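Local coordinates for protein Agap007691-pb (Anopheles gambiae, PDB 5C98) that is of uncertain function but adopts the serpin fold, whose members are generally credited with inhibiting serine endopeptidases, at residues Val41-Val46 and Leu367-Phe372; His94-Ser99 and Ser176-Leu181; Asn148-Asp153 and His324-Val329; Leu237-Leu242 and Phe356-Thr361. One frame throughout, in Å; residues are numbered along the deposited sequence.

Contact 1: Val41-Val46 and Leu367-Phe372; sequences VSPYHV and LQVGNF
Val-41 and Val-369 lie flank to flank, pointing the same way, with CG2 of Val-41 3.7 Å from CG1 of Val-369. The bump here is that CG1: a chi1 of 58° sets it between the backbone N and carbonyl carbon of Val-369, where it meets both Val-41 and the ring of Pro-43, whose CD stands 4.1 Å from it. At the far end CD2 of Leu-367 leans obliquely on the Tyr-44 ring, 3.9 Å from CD2 of Tyr-44, and Leu-89 of helix 75-89 packs on both side chains. The setting is serpin sheet B, at the point where edge strand 39-41 runs antiparallel to strand 366-372 and turns into helix 43-51. Val-41 and Val-369 form a hydrogen-bonded pair, N to O in both directions, and the next residue, Ser-42, is the N-cap of the helix. Its OG donates to Leu-367 O at 2.7 Å, tilted 20° from the carbonyl plane, and accepts from His-45 N at 3.2 Å. Leu-367 and Gln-368 form a classic beta bulge opposite Ile-358. CG of Gln-368 passes 3.4 Å from Val-41 O, while Pro-43 packs on Phe-24 and Tyr-28 of helix 15-32.

Contact 2: His94-Ser99 and Ser176-Leu181; sequences HLKALS and SVLTPL
In sheet A of the serpin fold, Leu-95 and Lys-96 of strand 95-104 pair antiparallel with Val-177 and Ser-176 at the end of strand 169-177. Lys-96 and Ser-176 are the hydrogen-bonded pair: Lys-96 N reaches Ser-176 O and Ser-176 N reaches Lys-96 O, each at 2.9 Å and each in the carbonyl plane. On one face CD1 of Leu-95 meets CG2 of Val-177, the two side chains crossing obliquely. On the other, the aliphatic chain of Lys-96 crosses Leu-178 at about a right angle, its CE 3.7 Å from CD1 of Leu-178. A bend at chi4 (-51°) then turns NZ to Gly-92 O. Where strand 169-177 ends, His-94 O keeps hold of the departing chain. Leu-178 N donates to it at 2.9 Å from above the carbonyl plane, 40° out of it, and Thr-179 N adds a weak bond. In one of two Thr-179 conformers, OG1 lies in the His-94 ring plane at its edge, 3.0 Å from ND1 of His-94, a hydrogen bond that either could donate and that stays doubtful, since the other conformer may not make it. Water 1 donates both to Lys-96 O and to Ser-176 OG, which itself bonds to Thr-149 O. Lys-96 O thus takes two donors. Beyond the last regular pair, His-94 O accepts one good and one weak N-H, so one carbonyl stays bonded to the chain as it leaves the strand.

Contact 3: Asn148-Asp153 and His324-Val329; sequences NTEIED and HCYLAV
A chi1 of -60° at Ile-151 splits its two branches between separate targets on His-324: CG2 is turned over the ring, while CG1 carries CD1 to the backbone, 3.5 Å from His-324 O. CG2 stands 3.9 Å from the centroid of the His-324 ring and only 9° off its normal, a CH-pi contact. At Tyr-326, chi1 of 173° extends the ring from strand 320-328, and CB of Glu-150 settles over its centre, 3.6 Å from the Tyr-326 centroid. Ala-328 N lies beyond the opposite face, toward the rim. CG of Glu-150 follows over the same face as CB, nearer the rim, 3.9 Å from CZ of Tyr-326, and the bend at chi2 then turns the carboxylate. This loop follows helix 133-146, the serpin helix F, and returns across the front of sheet A, laying carbon onto the side chains that face it. Polar ties to the surroundings hold the two parts in place: His-324 ND1 bonds to Phe-154 O, and Glu-150 O receives Arg-284 NE. The ND1 bond to a carbonyl suggests that this nitrogen carries the proton. Between loop and strand themselves the adhesion is probably largely dispersive, CH groups on ring faces, depending on shape rather than on matched donors and acceptors.

Contact 4: Leu237-Leu242 and Phe356-Thr361; sequences LSMLVL and FLIRRT
Met-239 and Ile-358 make a close side-chain contact on one face of this antiparallel pair, with CG of Met-239 3.6 Å from CD1 of Ile-358. The same CG touches CB of Phe-356, and the sulfur SD lies 5.3 Å from the Phe-356 ring centroid, an oblique Met-aromatic contact. On the other face Leu-240 meets Arg-359: in one of its two conformers, CD2 of Leu-240 sits 4.2 Å above the centre of the Arg-359 guanidinium, a contact conditional on that conformer. Farther along, CD1 of Leu-242 is 4.0 Å from CD1 of Leu-357, while at the strand end CG2 of Thr-361 presses to 3.5 Å from CB of Ser-238. Behind these side chains the backbones hold the register through two hydrogen-bonded pairs, Ser-238 with Arg-359 and Leu-240 with Leu-357. The straightest bond runs from Arg-359 N to Ser-238 O, at 2.9 Å and 171°. These strands, 237-244 and 354-360, are neighbours in serpin sheet B, and strands 224-230 and 366-372 extend it beyond them. The outer shell positions the arginine: a bend at chi3 (-60°) turns the guanidinium, NH2 forms salt bridges to Asp-228 and Asp-266, and Asp-228 also takes Ser-238 OG. Water 2 accepts from Arg-359 NE at the group's edge and donates weakly to Ser-238 O. A buried cation is thus balanced by two carboxylates, an environment that would probably keep it charged.

Overall arrangement
Two serpin sheets meet here: contacts 2 and 3 belong to sheet A, contacts 1 and 4 to sheet B. Contacts 2 and 3 are the nearest pair, their centres about 8 Å apart, tied by Val-177 N to Tyr-326 O at 2.9 Å. Contacts 1 and 4, centres about 11 Å apart, share neighbouring strands through Leu-367 N to Ile-358 O at 2.7 Å. Gln-368 of contact 1 reaches between sheets, NE2 3.2 Å from Tyr-326 O. Though the centres of contacts 3 and 4 lie about 17 Å apart, Leu-327 CD2 packs 3.5 Å from Phe-356 CE1. As in other serpins, the chain beyond strand 320-328 probably forms the reactive-centre loop; 335-343 are not modelled.

Contact 1: Val41-Val46 and Leu367-Phe372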
loop_
_atom_site.group_PDB
_atom_site.type_symbol
_atom_site.label_atom_id
_atom_site.label_comp_id
_atom_site.label_asym_id
_atom_site.label_seq_id
_atom_site.Cartn_x
_atom_site.Cartn_y
_atom_site.Cartn_z
ATOM N N VAL A 41 2.567 -1.353 2.041
ATOM C CA VAL A 41 1.137 -1.627 1.969
ATOM C C VAL A 41 0.393 -0.349 1.593
ATOM O O VAL A 41 0.876 0.767 1.797
ATOM C CB VAL A 41 0.562 -2.218 3.278
ATOM C CG1 VAL A 41 1.081 -3.639 3.491
ATOM C CG2 VAL A 41 0.901 -1.335 4.489
ATOM N N SER A 42 -0.824 -0.503 1.069
ATOM C CA SER A 42 -1.713 0.624 0.806
ATOM C C SER A 42 -3.050 0.327 1.451
ATOM O O SER A 42 -3.954 -0.226 0.815
ATOM C CB SER A 42 -1.872 0.831 -0.694
ATOM O OG SER A 42 -2.807 1.846 -0.938
ATOM N N PRO A 43 -3.201 0.668 2.720
ATOM C CA PRO A 43 -4.515 0.510 3.361
ATOM C C PRO A 43 -5.603 1.273 2.635
ATOM O O PRO A 43 -6.762 0.848 2.631
ATOM C CB PRO A 43 -4.256 1.023 4.782
ATOM C CG PRO A 43 -2.752 0.731 4.988
ATOM C CD PRO A 43 -2.163 1.077 3.682
ATOM N N TYR A 44 -5.271 2.418 2.056
ATOM C CA TYR A 44 -6.262 3.182 1.313
ATOM C C TYR A 44 -6.822 2.351 0.182
ATOM O O TYR A 44 -8.041 2.345 -0.037
ATOM C CB TYR A 44 -5.627 4.464 0.774
ATOM C CG TYR A 44 -6.575 5.483 0.136
ATOM C CD1 TYR A 44 -7.785 5.800 0.736
ATOM C CD2 TYR A 44 -6.202 6.174 -0.996
ATOM C CE1 TYR A 44 -8.615 6.765 0.198
ATOM C CE2 TYR A 44 -7.042 7.143 -1.550
ATOM C CZ TYR A 44 -8.222 7.415 -0.939
ATOM O OH TYR A 44 -9.062 8.380 -1.450
ATOM N N HIS A 45 -5.958 1.655 -0.581
ATOM C CA HIS A 45 -6.503 0.837 -1.653
ATOM C C HIS A 45 -7.185 -0.427 -1.129
ATOM O O HIS A 45 -8.115 -0.929 -1.771
ATOM C CB HIS A 45 -5.477 0.540 -2.710
ATOM C CG HIS A 45 -6.095 0.101 -3.986
ATOM N ND1 HIS A 45 -5.879 -1.141 -4.532
ATOM C CD2 HIS A 45 -6.926 0.752 -4.822
ATOM C CE1 HIS A 45 -6.572 -1.240 -5.657
ATOM N NE2 HIS A 45 -7.224 -0.107 -5.848
ATOM N N VAL A 46 -6.757 -0.951 0.024
ATOM C CA VAL A 46 -7.515 -2.023 0.675
ATOM C C VAL A 46 -8.961 -1.571 0.865
ATOM O O VAL A 46 -9.906 -2.279 0.511
ATOM C CB VAL A 46 -6.839 -2.433 1.999
ATOM C CG1 VAL A 46 -7.762 -3.265 2.894
ATOM C CG2 VAL A 46 -5.526 -3.161 1.765
ATOM N N LEU A 367 -1.051 7.250 0.898
ATOM C CA LEU A 367 -1.420 6.313 -0.145
ATOM C C LEU A 367 -0.679 4.983 -0.042
ATOM O O LEU A 367 -1.159 3.972 -0.569
ATOM C CB LEU A 367 -1.127 6.948 -1.516
ATOM C CG LEU A 367 -1.658 8.367 -1.691
ATOM C CD1 LEU A 367 -1.370 8.782 -3.121
ATOM C CD2 LEU A 367 -3.135 8.541 -1.381
ATOM N N GLN A 368 0.487 4.969 0.578
ATOM C CA GLN A 368 1.315 3.778 0.698
ATOM C C GLN A 368 2.210 4.031 1.896
ATOM O O GLN A 368 2.621 5.167 2.131
ATOM C CB GLN A 368 2.186 3.563 -0.549
ATOM C CG GLN A 368 2.666 2.159 -0.723
ATOM C CD GLN A 368 3.705 2.055 -1.842
ATOM O OE1 GLN A 368 4.793 2.613 -1.705
ATOM N NE2 GLN A 368 3.399 1.334 -2.895
ATOM N N VAL A 369 2.497 2.986 2.672
ATOM C CA VAL A 369 3.335 3.111 3.859
ATOM C C VAL A 369 4.181 1.855 3.972
ATOM O O VAL A 369 3.771 0.777 3.562
ATOM C CB VAL A 369 2.433 3.355 5.095
ATOM C CG1 VAL A 369 1.444 2.233 5.273
ATOM C CG2 VAL A 369 3.260 3.564 6.336
ATOM N N GLY A 370 5.369 1.988 4.535
ATOM C CA GLY A 370 6.235 0.833 4.622
ATOM C C GLY A 370 7.490 1.138 5.394
ATOM O O GLY A 370 7.609 2.179 6.050
ATOM N N ASN A 371 8.404 0.170 5.358
ATOM C CA ASN A 371 9.681 0.297 6.042
ATOM C C ASN A 371 10.751 -0.410 5.236
ATOM O O ASN A 371 10.467 -1.339 4.476
ATOM C CB ASN A 371 9.619 -0.279 7.457
ATOM C CG ASN A 371 9.460 -1.775 7.472
ATOM O OD1 ASN A 371 8.366 -2.283 7.299
ATOM N ND2 ASN A 371 10.550 -2.495 7.719
ATOM N N PHE A 372 11.984 0.066 5.397
ATOM C CA PHE A 372 13.165 -0.531 4.810
ATOM C C PHE A 372 14.130 -0.844 5.941
ATOM O O PHE A 372 14.715 0.059 6.552
ATOM C CB PHE A 372 13.775 0.403 3.763
ATOM C CG PHE A 372 14.893 -0.225 3.013
ATOM C CD1 PHE A 372 14.623 -1.195 2.090
ATOM C CD2 PHE A 372 16.213 0.097 3.282
ATOM C CE1 PHE A 372 15.651 -1.839 1.401
ATOM C CE2 PHE A 372 17.246 -0.537 2.587
ATOM C CZ PHE A 372 16.970 -1.491 1.680
#

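Contact 2: His94-Ser99 and Ser176-Leu181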
loop_
_atom_site.group_PDB
_atom_site.type_symbol
_atom_site.label_atom_id
_atom_site.label_comp_id
_atom_site.label_asym_id
_atom_site.label_seq_id
_atom_site.Cartn_x
_atom_site.Cartn_y
_atom_site.Cartn_z
ATOM N N HIS A 94 2.131 7.773 -12.892
ATOM C CA HIS A 94 2.691 8.185 -11.622
ATOM C C HIS A 94 2.471 7.176 -10.500
ATOM O O HIS A 94 3.381 6.906 -9.693
ATOM C CB HIS A 94 2.083 9.525 -11.198
ATOM C CG HIS A 94 2.171 10.590 -12.237
ATOM N ND1 HIS A 94 3.369 11.109 -12.676
ATOM C CD2 HIS A 94 1.203 11.242 -12.921
ATOM C CE1 HIS A 94 3.135 12.031 -13.591
ATOM N NE2 HIS A 94 1.830 12.133 -13.757
ATOM N N LEU A 95 1.270 6.629 -10.418
ATOM C CA LEU A 95 0.893 5.700 -9.370
ATOM C C LEU A 95 -0.215 4.863 -9.971
ATOM O O LEU A 95 -1.202 5.406 -10.487
ATOM C CB LEU A 95 0.395 6.447 -8.130
ATOM C CG LEU A 95 0.052 5.571 -6.917
ATOM C CD1 LEU A 95 0.196 6.385 -5.635
ATOM C CD2 LEU A 95 -1.318 4.944 -7.000
ATOM N N LYS A 96 -0.033 3.546 -9.943
ATOM C CA LYS A 96 -1.044 2.625 -10.433
ATOM C C LYS A 96 -1.666 1.913 -9.251
ATOM O O LYS A 96 -0.953 1.322 -8.445
ATOM C CB LYS A 96 -0.418 1.638 -11.405
ATOM C CG LYS A 96 -0.019 2.300 -12.726
ATOM C CD LYS A 96 0.520 1.268 -13.737
ATOM C CE LYS A 96 1.107 1.942 -14.962
ATOM N NZ LYS A 96 0.164 2.918 -15.551
ATOM N N ALA A 97 -2.985 2.012 -9.124
ATOM C CA ALA A 97 -3.750 1.349 -8.068
ATOM C C ALA A 97 -4.860 0.595 -8.778
ATOM O O ALA A 97 -5.839 1.202 -9.233
ATOM C CB ALA A 97 -4.311 2.351 -7.076
ATOM N N LEU A 98 -4.698 -0.725 -8.866
ATOM C CA LEU A 98 -5.527 -1.561 -9.721
ATOM C C LEU A 98 -6.054 -2.736 -8.925
ATOM O O LEU A 98 -5.265 -3.464 -8.308
ATOM C CB LEU A 98 -4.723 -2.087 -10.912
ATOM C CG LEU A 98 -4.242 -1.042 -11.924
ATOM C CD1 LEU A 98 -3.069 -1.588 -12.765
ATOM C CD2 LEU A 98 -5.405 -0.603 -12.798
ATOM N N SER A 99 -7.359 -2.927 -8.938
ATOM C CA SER A 99 -7.979 -4.103 -8.352
ATOM C C SER A 99 -8.348 -5.117 -9.423
ATOM O O SER A 99 -8.581 -4.787 -10.589
ATOM C CB SER A 99 -9.223 -3.746 -7.554
ATOM O OG SER A 99 -10.184 -3.101 -8.367
ATOM N N SER A 176 1.459 0.578 -7.075
ATOM C CA SER A 176 2.831 0.803 -7.499
ATOM C C SER A 176 3.071 2.285 -7.641
ATOM O O SER A 176 2.380 2.961 -8.402
ATOM C CB SER A 176 3.129 0.109 -8.824
ATOM O OG SER A 176 2.939 -1.277 -8.652
ATOM N N VAL A 177 4.063 2.784 -6.922
ATOM C CA VAL A 177 4.509 4.160 -7.073
ATOM C C VAL A 177 5.621 4.142 -8.114
ATOM O O VAL A 177 6.660 3.513 -7.893
ATOM C CB VAL A 177 5.014 4.717 -5.735
ATOM C CG1 VAL A 177 5.601 6.129 -5.935
ATOM C CG2 VAL A 177 3.898 4.678 -4.715
ATOM N N LEU A 178 5.399 4.816 -9.231
ATOM C CA LEU A 178 6.279 4.749 -10.388
ATOM C C LEU A 178 6.970 6.068 -10.718
ATOM O O LEU A 178 7.944 6.063 -11.477
ATOM C CB LEU A 178 5.492 4.254 -11.611
ATOM C CG LEU A 178 4.757 2.932 -11.380
ATOM C CD1 LEU A 178 3.793 2.640 -12.525
ATOM C CD2 LEU A 178 5.747 1.797 -11.189
ATOM N N THR A 179 6.526 7.172 -10.147
ATOM C CA THR A 179 7.104 8.458 -10.490
ATOM C C THR A 179 8.516 8.567 -9.909
ATOM O O THR A 179 8.766 8.097 -8.794
ATOM C CB THR A 179 6.213 9.562 -9.926
ATOM O OG1 THR A 179 4.983 9.599 -10.646
ATOM C CG2 THR A 179 6.843 10.882 -10.079
ATOM N N PRO A 180 9.450 9.190 -10.633
ATOM C CA PRO A 180 10.800 9.359 -10.083
ATOM C C PRO A 180 10.810 10.422 -9.000
ATOM O O PRO A 180 9.978 11.329 -8.967
ATOM C CB PRO A 180 11.635 9.819 -11.286
ATOM C CG PRO A 180 10.684 10.334 -12.248
ATOM C CD PRO A 180 9.350 9.684 -12.017
ATOM N N LEU A 181 11.806 10.330 -8.123
ATOM C CA LEU A 181 12.063 11.416 -7.190
ATOM C C LEU A 181 12.398 12.689 -7.943
ATOM O O LEU A 181 13.027 12.664 -9.004
ATOM C CB LEU A 181 13.274 11.105 -6.314
ATOM C CG LEU A 181 13.049 10.181 -5.135
ATOM C CD1 LEU A 181 14.360 9.982 -4.368
ATOM C CD2 LEU A 181 11.941 10.663 -4.198
HETATM O O HOH W 1 -0.146 -1.621 -9.453
#

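Contact 3: Asn148-Asp153 and His324-Val329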
loop_
_atom_site.group_PDB
_atom_site.type_symbol
_atom_site.label_atom_id
_atom_site.label_comp_id
_atom_site.label_asym_id
_atom_site.label_seq_id
_atom_site.Cartn_x
_atom_site.Cartn_y
_atom_site.Cartn_z
ATOM N N ASN A 148 1.741 -3.145 -16.718
ATOM C CA ASN A 148 3.044 -2.478 -16.744
ATOM C C ASN A 148 3.263 -1.680 -15.459
ATOM O O ASN A 148 3.468 -0.469 -15.459
ATOM C CB ASN A 148 3.200 -1.609 -17.990
ATOM C CG ASN A 148 4.643 -1.255 -18.274
ATOM O OD1 ASN A 148 5.563 -1.942 -17.832
ATOM N ND2 ASN A 148 4.849 -0.176 -19.017
ATOM N N THR A 149 3.212 -2.405 -14.348
ATOM C CA THR A 149 3.204 -1.805 -13.024
ATOM C C THR A 149 4.352 -2.306 -12.165
ATOM O O THR A 149 4.329 -2.143 -10.941
ATOM C CB THR A 149 1.864 -2.061 -12.350
ATOM O OG1 THR A 149 1.685 -1.101 -11.292
ATOM C CG2 THR A 149 1.771 -3.518 -11.830
ATOM N N GLU A 150 5.368 -2.892 -12.792
ATOM C CA GLU A 150 6.580 -3.333 -12.119
ATOM C C GLU A 150 6.358 -4.508 -11.173
ATOM O O GLU A 150 7.183 -4.742 -10.288
ATOM C CB GLU A 150 7.306 -2.185 -11.396
ATOM C CG GLU A 150 7.905 -1.155 -12.321
ATOM C CD GLU A 150 8.850 -1.783 -13.321
ATOM O OE1 GLU A 150 9.811 -2.449 -12.886
ATOM O OE2 GLU A 150 8.608 -1.642 -14.535
ATOM N N ILE A 151 5.281 -5.275 -11.357
ATOM C CA ILE A 151 4.986 -6.465 -10.539
ATOM C C ILE A 151 4.728 -7.599 -11.525
ATOM O O ILE A 151 3.609 -7.752 -12.028
ATOM C CB ILE A 151 3.788 -6.274 -9.592
ATOM C CG1 ILE A 151 4.022 -5.131 -8.619
ATOM C CG2 ILE A 151 3.559 -7.551 -8.786
ATOM C CD1 ILE A 151 2.805 -4.766 -7.787
ATOM N N GLU A 152 5.760 -8.391 -11.805
ATOM C CA GLU A 152 5.683 -9.449 -12.802
ATOM C C GLU A 152 5.285 -10.796 -12.219
ATOM O O GLU A 152 4.924 -11.698 -12.982
ATOM C CB GLU A 152 7.021 -9.587 -13.537
ATOM C CG GLU A 152 7.435 -8.332 -14.296
ATOM C CD GLU A 152 6.534 -8.038 -15.485
ATOM O OE1 GLU A 152 6.468 -8.888 -16.401
ATOM O OE2 GLU A 152 5.893 -6.961 -15.501
ATOM N N ASP A 153 5.338 -10.957 -10.901
ATOM C CA ASP A 153 4.939 -12.196 -10.226
ATOM C C ASP A 153 4.062 -11.806 -9.040
ATOM O O ASP A 153 4.448 -11.886 -7.874
ATOM C CB ASP A 153 6.154 -13.002 -9.783
ATOM C CG ASP A 153 6.670 -13.911 -10.873
ATOM O OD1 ASP A 153 6.104 -15.012 -11.039
ATOM O OD2 ASP A 153 7.635 -13.518 -11.563
ATOM N N HIS A 324 -0.197 -6.440 -3.370
ATOM C CA HIS A 324 1.212 -6.397 -3.735
ATOM C C HIS A 324 1.555 -4.967 -4.088
ATOM O O HIS A 324 0.866 -4.338 -4.900
ATOM C CB HIS A 324 1.484 -7.330 -4.923
ATOM C CG HIS A 324 2.849 -7.937 -4.935
ATOM N ND1 HIS A 324 3.067 -9.260 -5.269
ATOM C CD2 HIS A 324 4.072 -7.408 -4.701
ATOM C CE1 HIS A 324 4.359 -9.516 -5.231
ATOM N NE2 HIS A 324 4.998 -8.410 -4.886
ATOM N N CYS A 325 2.565 -4.427 -3.418
ATOM C CA CYS A 325 2.931 -3.035 -3.571
ATOM C C CYS A 325 4.366 -2.914 -4.034
ATOM O O CYS A 325 5.206 -3.768 -3.739
ATOM C CB CYS A 325 2.795 -2.292 -2.260
ATOM S SG CYS A 325 1.056 -2.035 -1.751
ATOM N N TYR A 326 4.646 -1.821 -4.727
ATOM C CA TYR A 326 5.963 -1.536 -5.263
ATOM C C TYR A 326 6.302 -0.065 -5.077
ATOM O O TYR A 326 5.444 0.806 -5.259
ATOM C CB TYR A 326 5.983 -1.839 -6.759
ATOM C CG TYR A 326 7.265 -1.429 -7.487
ATOM C CD1 TYR A 326 8.395 -2.222 -7.441
ATOM C CD2 TYR A 326 7.326 -0.239 -8.196
ATOM C CE1 TYR A 326 9.596 -1.837 -8.103
ATOM C CE2 TYR A 326 8.505 0.158 -8.855
ATOM C CZ TYR A 326 9.615 -0.654 -8.823
ATOM O OH TYR A 326 10.788 -0.282 -9.490
ATOM N N LEU A 327 7.562 0.188 -4.735
ATOM C CA LEU A 327 8.162 1.514 -4.665
ATOM C C LEU A 327 9.650 1.358 -4.935
ATOM O O LEU A 327 10.266 0.420 -4.440
ATOM C CB LEU A 327 7.995 2.108 -3.258
ATOM C CG LEU A 327 8.772 3.392 -2.972
ATOM C CD1 LEU A 327 8.238 4.584 -3.790
ATOM C CD2 LEU A 327 8.708 3.715 -1.512
ATOM N N ALA A 328 10.241 2.285 -5.696
ATOM C CA ALA A 328 11.692 2.326 -5.860
ATOM C C ALA A 328 12.155 3.782 -5.873
ATOM O O ALA A 328 11.365 4.693 -6.143
ATOM C CB ALA A 328 12.106 1.590 -7.121
ATOM N N VAL A 329 13.411 4.015 -5.489
ATOM C CA VAL A 329 14.010 5.341 -5.630
ATOM C C VAL A 329 15.293 5.235 -6.450
ATOM O O VAL A 329 15.910 4.172 -6.529
ATOM C CB VAL A 329 14.258 6.066 -4.287
ATOM C CG1 VAL A 329 12.943 6.407 -3.599
ATOM C CG2 VAL A 329 15.156 5.235 -3.376
#

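Contact 4: Leu237-Leu242 and Phe356-Thr361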
loop_
_atom_site.group_PDB
_atom_site.type_symbol
_atom_site.label_atom_id
_atom_site.label_comp_id
_atom_site.label_asym_id
_atom_site.label_seq_id
_atom_site.Cartn_x
_atom_site.Cartn_y
_atom_site.Cartn_z
ATOM N N LEU A 237 2.895 13.833 -5.574
ATOM C CA LEU A 237 3.208 12.918 -4.482
ATOM C C LEU A 237 4.539 13.255 -3.830
ATOM O O LEU A 237 5.414 13.869 -4.441
ATOM C CB LEU A 237 3.308 11.480 -4.983
ATOM C CG LEU A 237 2.092 10.969 -5.739
ATOM C CD1 LEU A 237 2.337 9.521 -6.153
ATOM C CD2 LEU A 237 0.801 11.056 -4.946
ATOM N N SER A 238 4.699 12.816 -2.587
ATOM C CA SER A 238 5.956 13.021 -1.877
ATOM C C SER A 238 6.139 11.900 -0.883
ATOM O O SER A 238 5.163 11.321 -0.434
ATOM C CB SER A 238 5.936 14.380 -1.176
ATOM O OG SER A 238 7.237 14.715 -0.708
ATOM N N MET A 239 7.392 11.599 -0.551
ATOM C CA MET A 239 7.729 10.495 0.336
ATOM C C MET A 239 8.293 11.065 1.629
ATOM O O MET A 239 9.402 11.600 1.639
ATOM C CB MET A 239 8.762 9.582 -0.313
ATOM C CG MET A 239 9.186 8.430 0.571
ATOM S SD MET A 239 10.323 7.253 -0.172
ATOM C CE MET A 239 11.776 8.269 -0.413
ATOM N N LEU A 240 7.549 10.909 2.709
ATOM C CA LEU A 240 8.044 11.283 4.020
ATOM C C LEU A 240 8.879 10.136 4.559
ATOM O O LEU A 240 8.437 8.986 4.579
ATOM C CB LEU A 240 6.854 11.579 4.928
ATOM C CG LEU A 240 7.085 12.356 6.221
ATOM C CD1 LEU A 240 7.490 13.778 5.949
ATOM C CD2 LEU A 240 5.835 12.303 7.080
ATOM N N VAL A 241 10.100 10.449 4.982
ATOM C CA VAL A 241 11.017 9.451 5.510
ATOM C C VAL A 241 11.251 9.777 6.969
ATOM O O VAL A 241 11.642 10.904 7.302
ATOM C CB VAL A 241 12.348 9.400 4.757
ATOM C CG1 VAL A 241 13.224 8.287 5.304
ATOM C CG2 VAL A 241 12.114 9.199 3.269
ATOM N N LEU A 242 11.004 8.807 7.829
ATOM C CA LEU A 242 11.178 8.946 9.276
ATOM C C LEU A 242 12.363 8.082 9.683
ATOM O O LEU A 242 12.307 6.845 9.585
ATOM C CB LEU A 242 9.924 8.513 10.027
ATOM C CG LEU A 242 8.596 9.093 9.561
ATOM C CD1 LEU A 242 7.473 8.659 10.508
ATOM C CD2 LEU A 242 8.654 10.588 9.446
ATOM N N PHE A 356 8.673 4.898 5.731
ATOM C CA PHE A 356 8.312 5.858 4.703
ATOM C C PHE A 356 6.801 5.916 4.539
ATOM O O PHE A 356 6.089 4.939 4.776
ATOM C CB PHE A 356 9.008 5.542 3.361
ATOM C CG PHE A 356 8.668 4.210 2.791
ATOM C CD1 PHE A 356 7.525 4.020 2.046
ATOM C CD2 PHE A 356 9.527 3.137 2.983
ATOM C CE1 PHE A 356 7.223 2.749 1.520
ATOM C CE2 PHE A 356 9.241 1.891 2.452
ATOM C CZ PHE A 356 8.096 1.693 1.733
ATOM N N LEU A 357 6.307 7.080 4.136
ATOM C CA LEU A 357 4.889 7.308 3.859
ATOM C C LEU A 357 4.790 8.046 2.538
ATOM O O LEU A 357 5.378 9.123 2.387
ATOM C CB LEU A 357 4.208 8.140 4.954
ATOM C CG LEU A 357 4.302 7.530 6.346
ATOM C CD1 LEU A 357 5.557 8.043 7.067
ATOM C CD2 LEU A 357 3.092 7.876 7.119
ATOM N N ILE A 358 4.069 7.472 1.578
ATOM C CA ILE A 358 3.833 8.131 0.305
ATOM C C ILE A 358 2.521 8.878 0.426
ATOM O O ILE A 358 1.476 8.267 0.693
ATOM C CB ILE A 358 3.746 7.116 -0.848
ATOM C CG1 ILE A 358 4.960 6.184 -0.831
ATOM C CG2 ILE A 358 3.543 7.826 -2.195
ATOM C CD1 ILE A 358 6.302 6.917 -1.036
ATOM N N ARG A 359 2.571 10.197 0.233
ATOM C CA ARG A 359 1.426 11.057 0.475
ATOM C C ARG A 359 1.106 11.902 -0.749
ATOM O O ARG A 359 1.980 12.234 -1.551
ATOM C CB ARG A 359 1.630 11.981 1.676
ATOM C CG ARG A 359 2.009 11.279 2.952
ATOM C CD ARG A 359 2.013 12.197 4.173
ATOM N NE ARG A 359 2.952 13.301 4.041
ATOM C CZ ARG A 359 2.929 14.399 4.801
ATOM N NH1 ARG A 359 1.982 14.551 5.725
ATOM N NH2 ARG A 359 3.838 15.354 4.627
ATOM N N ARG A 360 -0.175 12.186 -0.933
ATOM C CA ARG A 360 -0.609 13.201 -1.879
ATOM C C ARG A 360 -0.310 14.556 -1.241
ATOM O O ARG A 360 -0.743 14.817 -0.112
ATOM C CB ARG A 360 -2.102 12.999 -2.165
ATOM C CG ARG A 360 -2.677 13.904 -3.230
ATOM C CD ARG A 360 -4.186 13.758 -3.347
ATOM N NE ARG A 360 -4.666 14.625 -4.424
ATOM C CZ ARG A 360 -5.890 15.134 -4.515
ATOM N NH1 ARG A 360 -6.804 14.875 -3.589
ATOM N NH2 ARG A 360 -6.199 15.911 -5.545
ATOM N N THR A 361 0.508 15.378 -1.905
ATOM C CA THR A 361 0.984 16.602 -1.257
ATOM C C THR A 361 -0.163 17.569 -0.944
ATOM O O THR A 361 -0.111 18.282 0.069
ATOM C CB THR A 361 2.083 17.290 -2.086
ATOM O OG1 THR A 361 1.589 17.720 -3.363
ATOM C CG2 THR A 361 3.247 16.354 -2.318
HETATM O O HOH W 2 4.876 13.086 2.002
#